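Local atomic coordinates of acyl-CoA thioester hydrolase HI0827 (Haemophilus influenzae Rd KW20, PDB entry 3BJK), a protein that probably hydrolyses the thioester bond of a broad range of acyl-coenzyme A substrates, working as a hexamer built as a trimer of hotdog-fold dimers. Residues 71-83 against 94-106. The protein carries 1 engineered substitution. Sequence-based numbering, arbitrary orientation.
Sequences PISVGDVVCCYGQ and IKVEVWVKKVASE
The antiparallel beta hairpin of strands 77-87 and 91-101 pairs Val77 with Lys101, Cys79 with Trp99, Tyr81 with Glu97 and Gln83 with Lys95, each through two backbone hydrogen bonds. On the face of the Tyr81 and Trp99 side chains, the tyrosine turns its edge toward the indole's five-membered ring in an offset T-shaped stack, planes at 87° and centroids 5.5 Å apart. The indole is steadied within its own strand: Trp99 NE1 donates in the ring plane to Glu97 OE1 at 2.8 Å, meeting that oxygen from above the carboxylate plane, while Glu97 OE2 forms a salt bridge with Arg10. In the hotdog fold the sheet wraps a long central helix, here 35-54, and the opposite face serves that purpose. There Val78 CG1 meets Val98 CG1 at 3.5 Å, and Val96 and Val98 both pack on Met42. Beyond the paired strands, Asp76 ties the type II turn 73-76 to segment 94-106. Asp76 OD1 takes Lys102 NZ on its syn lone pair in a 2.8 Å salt bridge; bends at chi2 (-54°) and chi3 bring the lysine's end back to the carboxylate, although its CB points away. Asp76 OD2 accepts Ser73 N at 2.9 Å, from above the carboxylate plane, and also receives a water hydrogen bond.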
ATOM      1  N   PRO C  71       3.600 -22.913   1.142  1.00 28.14           N
ATOM      2  CA  PRO C  71       3.014 -21.638   0.762  1.00 29.45           C
ATOM      3  C   PRO C  71       1.844 -21.185   1.656  1.00 29.41           C
ATOM      4  O   PRO C  71       1.161 -22.016   2.263  1.00 29.23           O
ATOM      5  CB  PRO C  71       2.540 -21.880  -0.668  1.00 28.73           C
ATOM      6  CG  PRO C  71       2.338 -23.312  -0.789  1.00 30.01           C
ATOM      7  CD  PRO C  71       3.277 -23.987   0.185  1.00 29.03           C
ATOM      8  N   ILE C  72       1.616 -19.885   1.714  1.00 30.08           N
ATOM      9  CA  ILE C  72       0.410 -19.339   2.350  1.00 29.75           C
ATOM     10  C   ILE C  72      -0.607 -18.934   1.311  1.00 29.54           C
ATOM     11  O   ILE C  72      -0.262 -18.423   0.267  1.00 30.79           O
ATOM     12  CB  ILE C  72       0.755 -18.092   3.265  1.00 29.25           C
ATOM     13  CG1 ILE C  72       1.699 -18.478   4.376  1.00 30.75           C
ATOM     14  CG2 ILE C  72      -0.527 -17.467   3.839  1.00 28.75           C
ATOM     15  CD1 ILE C  72       2.151 -17.360   5.202  1.00 30.92           C
ATOM     16  N   SER C  73      -1.883 -19.191   1.581  1.00 30.88           N
ATOM     17  CA  SER C  73      -2.958 -18.856   0.669  1.00 30.41           C
ATOM     18  C   SER C  73      -3.730 -17.626   1.142  1.00 29.47           C
ATOM     19  O   SER C  73      -3.876 -17.377   2.325  1.00 28.44           O
ATOM     20  CB  SER C  73      -3.943 -20.008   0.536  1.00 31.48           C
ATOM     21  OG  SER C  73      -3.299 -21.091  -0.102  1.00 33.11           O
ATOM     22  N   VAL C  74      -4.295 -16.909   0.196  1.00 29.22           N
ATOM     23  CA  VAL C  74      -5.268 -15.851   0.513  1.00 28.86           C
ATOM     24  C   VAL C  74      -6.399 -16.392   1.409  1.00 27.88           C
ATOM     25  O   VAL C  74      -6.987 -17.431   1.129  1.00 26.37           O
ATOM     26  CB  VAL C  74      -5.871 -15.220  -0.784  1.00 28.94           C
ATOM     27  CG1 VAL C  74      -6.983 -14.246  -0.459  1.00 30.04           C
ATOM     28  CG2 VAL C  74      -4.784 -14.510  -1.547  1.00 29.18           C
ATOM     29  N   GLY C  75      -6.725 -15.655   2.458  1.00 27.74           N
ATOM     30  CA  GLY C  75      -7.808 -16.074   3.336  1.00 27.85           C
ATOM     31  C   GLY C  75      -7.368 -16.953   4.512  1.00 27.42           C
ATOM     32  O   GLY C  75      -8.185 -17.177   5.405  1.00 27.86           O
ATOM     33  N   ASP C  76      -6.116 -17.447   4.509  1.00 27.51           N
ATOM     34  CA  ASP C  76      -5.529 -18.193   5.643  1.00 28.75           C
ATOM     35  C   ASP C  76      -5.369 -17.204   6.817  1.00 28.02           C
ATOM     36  O   ASP C  76      -5.040 -16.059   6.617  1.00 27.41           O
ATOM     37  CB  ASP C  76      -4.087 -18.696   5.315  1.00 29.51           C
ATOM     38  CG  ASP C  76      -4.047 -19.937   4.426  1.00 31.80           C
ATOM     39  OD1 ASP C  76      -5.100 -20.519   4.087  1.00 27.67           O
ATOM     40  OD2 ASP C  76      -2.907 -20.299   4.040  1.00 32.89           O
ATOM     41  N   VAL C  77      -5.587 -17.678   8.034  1.00 29.51           N
ATOM     42  CA  VAL C  77      -5.210 -16.946   9.236  1.00 28.80           C
ATOM     43  C   VAL C  77      -3.737 -17.240   9.432  1.00 30.24           C
ATOM     44  O   VAL C  77      -3.335 -18.400   9.340  1.00 29.82           O
ATOM     45  CB  VAL C  77      -6.017 -17.390  10.435  1.00 28.46           C
ATOM     46  CG1 VAL C  77      -5.485 -16.743  11.712  1.00 27.16           C
ATOM     47  CG2 VAL C  77      -7.486 -17.095  10.229  1.00 28.77           C
ATOM     48  N   VAL C  78      -2.937 -16.193   9.656  1.00 29.68           N
ATOM     49  CA  VAL C  78      -1.495 -16.305   9.772  1.00 30.91           C
ATOM     50  C   VAL C  78      -1.035 -15.816  11.163  1.00 31.07           C
ATOM     51  O   VAL C  78      -1.299 -14.658  11.530  1.00 31.76           O
ATOM     52  CB  VAL C  78      -0.780 -15.537   8.652  1.00 30.48           C
ATOM     53  CG1 VAL C  78       0.779 -15.649   8.766  1.00 32.80           C
ATOM     54  CG2 VAL C  78      -1.270 -16.029   7.271  1.00 32.45           C
ATOM     55  N   CYS C  79      -0.404 -16.723  11.922  1.00 31.84           N
ATOM     56  CA  CYS C  79       0.162 -16.458  13.270  1.00 32.22           C
ATOM     57  C   CYS C  79       1.664 -16.568  13.257  1.00 32.43           C
ATOM     58  O   CYS C  79       2.189 -17.489  12.608  1.00 32.93           O
ATOM     59  CB  CYS C  79      -0.312 -17.498  14.272  1.00 32.12           C
ATOM     60  SG  CYS C  79      -2.061 -17.549  14.468  1.00 35.87           S
ATOM     61  N   CYS C  80       2.337 -15.716  14.049  1.00 32.42           N
ATOM     62  CA  CYS C  80       3.804 -15.769  14.239  1.00 31.89           C
ATOM     63  C   CYS C  80       4.073 -16.018  15.713  1.00 31.05           C
ATOM     64  O   CYS C  80       3.524 -15.327  16.547  1.00 31.42           O
ATOM     65  CB  CYS C  80       4.492 -14.485  13.803  1.00 31.69           C
ATOM     66  SG  CYS C  80       4.450 -14.179  12.011  1.00 33.01           S
ATOM     67  N   TYR C  81       4.831 -17.069  16.003  1.00 30.39           N
ATOM     68  CA  TYR C  81       5.218 -17.421  17.362  1.00 29.98           C
ATOM     69  C   TYR C  81       6.710 -17.250  17.540  1.00 29.75           C
ATOM     70  O   TYR C  81       7.511 -17.517  16.621  1.00 28.97           O
ATOM     71  CB  TYR C  81       4.842 -18.846  17.694  1.00 30.09           C
ATOM     72  CG  TYR C  81       3.385 -19.127  17.723  1.00 30.53           C
ATOM     73  CD1 TYR C  81       2.708 -19.487  16.553  1.00 31.15           C
ATOM     74  CD2 TYR C  81       2.658 -19.048  18.919  1.00 29.58           C
ATOM     75  CE1 TYR C  81       1.379 -19.750  16.567  1.00 29.95           C
ATOM     76  CE2 TYR C  81       1.314 -19.296  18.932  1.00 30.63           C
ATOM     77  CZ  TYR C  81       0.674 -19.656  17.747  1.00 31.57           C
ATOM     78  OH  TYR C  81      -0.673 -19.977  17.767  1.00 33.07           O
ATOM     79  N   GLY C  82       7.078 -16.787  18.725  1.00 29.11           N
ATOM     80  CA  GLY C  82       8.450 -16.459  19.029  1.00 29.17           C
ATOM     81  C   GLY C  82       8.936 -17.202  20.253  1.00 29.60           C
ATOM     82  O   GLY C  82       8.198 -17.360  21.220  1.00 30.31           O
ATOM     83  N   GLN C  83      10.172 -17.670  20.182  1.00 30.01           N
ATOM     84  CA  GLN C  83      10.879 -18.247  21.286  1.00 31.41           C
ATOM     85  C   GLN C  83      12.257 -17.559  21.388  1.00 30.65           C
ATOM     86  O   GLN C  83      13.096 -17.699  20.499  1.00 28.75           O
ATOM     87  CB  GLN C  83      11.023 -19.752  21.065  1.00 31.79           C
ATOM     88  CG  GLN C  83      11.741 -20.443  22.153  1.00 37.25           C
ATOM     89  CD  GLN C  83      11.890 -21.916  21.877  1.00 43.75           C
ATOM     90  OE1 GLN C  83      11.387 -22.435  20.864  1.00 49.00           O
ATOM     91  NE2 GLN C  83      12.612 -22.607  22.761  1.00 46.96           N
ATOM     92  N   ILE C  94      15.869 -14.624  18.583  1.00 28.82           N
ATOM     93  CA  ILE C  94      14.507 -15.084  18.682  1.00 28.94           C
ATOM     94  C   ILE C  94      14.266 -16.026  17.500  1.00 30.23           C
ATOM     95  O   ILE C  94      14.539 -15.657  16.366  1.00 30.07           O
ATOM     96  CB  ILE C  94      13.458 -13.933  18.686  1.00 30.09           C
ATOM     97  CG1 ILE C  94      13.566 -13.133  19.973  1.00 30.42           C
ATOM     98  CG2 ILE C  94      12.032 -14.525  18.519  1.00 30.38           C
ATOM     99  CD1 ILE C  94      12.901 -11.896  20.005  1.00 30.08           C
ATOM    100  N   LYS C  95      13.801 -17.239  17.775  1.00 30.71           N
ATOM    101  CA  LYS C  95      13.255 -18.105  16.701  1.00 31.61           C
ATOM    102  C   LYS C  95      11.762 -17.797  16.469  1.00 31.97           C
ATOM    103  O   LYS C  95      10.949 -17.805  17.421  1.00 32.02           O
ATOM    104  CB  LYS C  95      13.464 -19.563  17.031  1.00 32.63           C
ATOM    105  CG  LYS C  95      13.147 -20.538  15.836  1.00 35.62           C
ATOM    106  CD  LYS C  95      13.200 -21.943  16.320  1.00 40.66           C
ATOM    107  CE  LYS C  95      13.066 -22.962  15.171  1.00 43.24           C
ATOM    108  NZ  LYS C  95      12.498 -22.364  13.988  1.00 46.44           N
ATOM    109  N   VAL C  96      11.403 -17.514  15.217  1.00 31.92           N
ATOM    110  CA  VAL C  96      10.014 -17.247  14.812  1.00 32.39           C
ATOM    111  C   VAL C  96       9.513 -18.389  13.934  1.00 32.03           C
ATOM    112  O   VAL C  96      10.244 -18.838  13.039  1.00 32.16           O
ATOM    113  CB  VAL C  96       9.943 -15.900  14.044  1.00 33.11           C
ATOM    114  CG1 VAL C  96       8.527 -15.597  13.528  1.00 33.58           C
ATOM    115  CG2 VAL C  96      10.451 -14.773  14.925  1.00 33.21           C
ATOM    116  N   GLU C  97       8.344 -18.949  14.268  1.00 32.34           N
ATOM    117  CA  GLU C  97       7.619 -19.859  13.395  1.00 32.65           C
ATOM    118  C   GLU C  97       6.311 -19.205  12.957  1.00 32.56           C
ATOM    119  O   GLU C  97       5.585 -18.570  13.781  1.00 32.14           O
ATOM    120  CB  GLU C  97       7.244 -21.118  14.091  1.00 32.88           C
ATOM    121  CG  GLU C  97       8.402 -21.919  14.681  1.00 34.50           C
ATOM    122  CD  GLU C  97       7.954 -23.283  15.207  1.00 38.85           C
ATOM    123  OE1 GLU C  97       6.774 -23.442  15.636  1.00 37.56           O
ATOM    124  OE2 GLU C  97       8.796 -24.214  15.208  1.00 42.23           O
ATOM    125  N   VAL C  98       6.061 -19.318  11.654  1.00 32.72           N
ATOM    126  CA  VAL C  98       4.790 -18.927  11.012  1.00 32.29           C
ATOM    127  C   VAL C  98       3.909 -20.102  10.765  1.00 31.74           C
ATOM    128  O   VAL C  98       4.324 -21.098  10.177  1.00 29.35           O
ATOM    129  CB  VAL C  98       4.988 -18.155   9.706  1.00 32.98           C
ATOM    130  CG1 VAL C  98       3.658 -17.627   9.228  1.00 32.32           C
ATOM    131  CG2 VAL C  98       5.962 -17.004   9.899  1.00 33.07           C
ATOM    132  N   TRP C  99       2.695 -19.987  11.302  1.00 31.28           N
ATOM    133  CA  TRP C  99       1.711 -21.014  11.261  1.00 31.91           C
ATOM    134  C   TRP C  99       0.451 -20.418  10.617  1.00 31.58           C
ATOM    135  O   TRP C  99       0.125 -19.245  10.815  1.00 31.99           O
ATOM    136  CB  TRP C  99       1.391 -21.493  12.687  1.00 32.19           C
ATOM    137  CG  TRP C  99       2.442 -22.384  13.327  1.00 30.28           C
ATOM    138  CD1 TRP C  99       3.646 -21.999  13.886  1.00 29.88           C
ATOM    139  CD2 TRP C  99       2.349 -23.776  13.502  1.00 28.08           C
ATOM    140  NE1 TRP C  99       4.292 -23.081  14.371  1.00 31.02           N
ATOM    141  CE2 TRP C  99       3.533 -24.195  14.152  1.00 28.89           C
ATOM    142  CE3 TRP C  99       1.378 -24.737  13.163  1.00 29.46           C
ATOM    143  CZ2 TRP C  99       3.775 -25.521  14.457  1.00 30.74           C
ATOM    144  CZ3 TRP C  99       1.626 -26.065  13.471  1.00 31.77           C
ATOM    145  CH2 TRP C  99       2.815 -26.442  14.125  1.00 31.02           C
ATOM    146  N   VAL C 100      -0.225 -21.257   9.867  1.00 30.75           N
ATOM    147  CA  VAL C 100      -1.503 -20.953   9.225  1.00 31.91           C
ATOM    148  C   VAL C 100      -2.625 -21.798   9.847  1.00 30.13           C
ATOM    149  O   VAL C 100      -2.418 -22.943  10.283  1.00 30.62           O
ATOM    150  CB  VAL C 100      -1.405 -21.235   7.685  1.00 30.51           C
ATOM    151  CG1 VAL C 100      -2.707 -21.549   7.067  1.00 36.60           C
ATOM    152  CG2 VAL C 100      -0.677 -20.080   6.954  1.00 32.74           C
ATOM    153  N   LYS C 101      -3.817 -21.210   9.876  1.00 30.37           N
ATOM    154  CA  LYS C 101      -5.073 -21.913  10.177  1.00 30.31           C
ATOM    155  C   LYS C 101      -6.088 -21.698   9.045  1.00 30.76           C
ATOM    156  O   LYS C 101      -6.351 -20.544   8.657  1.00 28.64           O
ATOM    157  CB  LYS C 101      -5.641 -21.395  11.508  1.00 30.62           C
ATOM    158  CG  LYS C 101      -6.923 -22.085  12.013  1.00 30.32           C
ATOM    159  CD  LYS C 101      -7.435 -21.369  13.288  1.00 32.29           C
ATOM    160  CE  LYS C 101      -8.586 -22.020  13.926  1.00 33.32           C
ATOM    161  NZ  LYS C 101      -9.011 -21.393  15.218  1.00 34.94           N
ATOM    162  N   LYS C 102      -6.628 -22.802   8.519  1.00 31.48           N
ATOM    163  CA  LYS C 102      -7.685 -22.784   7.509  1.00 33.20           C
ATOM    164  C   LYS C 102      -9.030 -22.596   8.217  1.00 33.96           C
ATOM    165  O   LYS C 102      -9.490 -23.484   8.944  1.00 33.96           O
ATOM    166  CB  LYS C 102      -7.775 -24.125   6.743  1.00 33.98           C
ATOM    167  CG  LYS C 102      -6.501 -24.624   6.083  1.00 36.52           C
ATOM    168  CD  LYS C 102      -5.929 -23.585   5.191  1.00 40.04           C
ATOM    169  CE  LYS C 102      -5.448 -24.161   3.867  1.00 42.66           C
ATOM    170  NZ  LYS C 102      -4.978 -23.044   2.970  1.00 42.61           N
ATOM    171  N   VAL C 103      -9.662 -21.456   7.968  1.00 35.60           N
ATOM    172  CA  VAL C 103     -10.982 -21.117   8.563  1.00 36.94           C
ATOM    173  C   VAL C 103     -12.093 -20.997   7.520  1.00 38.89           C
ATOM    174  O   VAL C 103     -13.278 -21.187   7.858  1.00 38.65           O
ATOM    175  CB  VAL C 103     -10.917 -19.806   9.401  1.00 37.07           C
ATOM    176  CG1 VAL C 103      -9.897 -19.946  10.540  1.00 36.35           C
ATOM    177  CG2 VAL C 103     -10.525 -18.597   8.522  1.00 36.63           C
ATOM    178  N   ALA C 104     -11.726 -20.671   6.275  1.00 41.09           N
ATOM    179  CA  ALA C 104     -12.707 -20.546   5.173  1.00 43.56           C
ATOM    180  C   ALA C 104     -12.238 -21.167   3.852  1.00 45.58           C
ATOM    181  O   ALA C 104     -12.844 -20.923   2.797  1.00 46.61           O
ATOM    182  CB  ALA C 104     -13.094 -19.089   4.954  1.00 43.79           C
ATOM    183  N   SER C 105     -11.188 -21.984   3.919  1.00 47.29           N
ATOM    184  CA  SER C 105     -10.768 -22.857   2.827  1.00 48.26           C
ATOM    185  C   SER C 105     -10.667 -24.264   3.395  1.00 48.49           C
ATOM    186  O   SER C 105     -10.663 -24.435   4.605  1.00 48.86           O
ATOM    187  CB  SER C 105      -9.402 -22.440   2.323  1.00 48.66           C
ATOM    188  OG  SER C 105      -8.404 -23.185   3.001  1.00 50.64           O
ATOM    189  N   GLU C 106     -10.581 -25.274   2.531  1.00 49.25           N
ATOM    190  CA  GLU C 106     -10.565 -26.665   2.981  1.00 49.09           C
ATOM    191  C   GLU C 106      -9.138 -27.188   3.135  1.00 49.19           C
ATOM    192  O   GLU C 106      -8.234 -26.763   2.402  1.00 49.20           O
ATOM    193  CB  GLU C 106     -11.366 -27.552   2.020  1.00 49.69           C
ATOM    194  CG  GLU C 106     -12.852 -27.254   2.027  1.00 50.01           C
ATOM    195  CD  GLU C 106     -13.583 -27.845   3.237  1.00 52.59           C
ATOM    196  OE1 GLU C 106     -12.935 -28.089   4.281  1.00 53.93           O
ATOM    197  OE2 GLU C 106     -14.815 -28.080   3.139  1.00 53.22           O
TER
HETATM  198  O   HOH W   1      -1.741 -22.358   3.014  1.00 33.93           O
HETATM  199  O   HOH W   2      -9.069 -19.820   5.481  1.00 37.10           O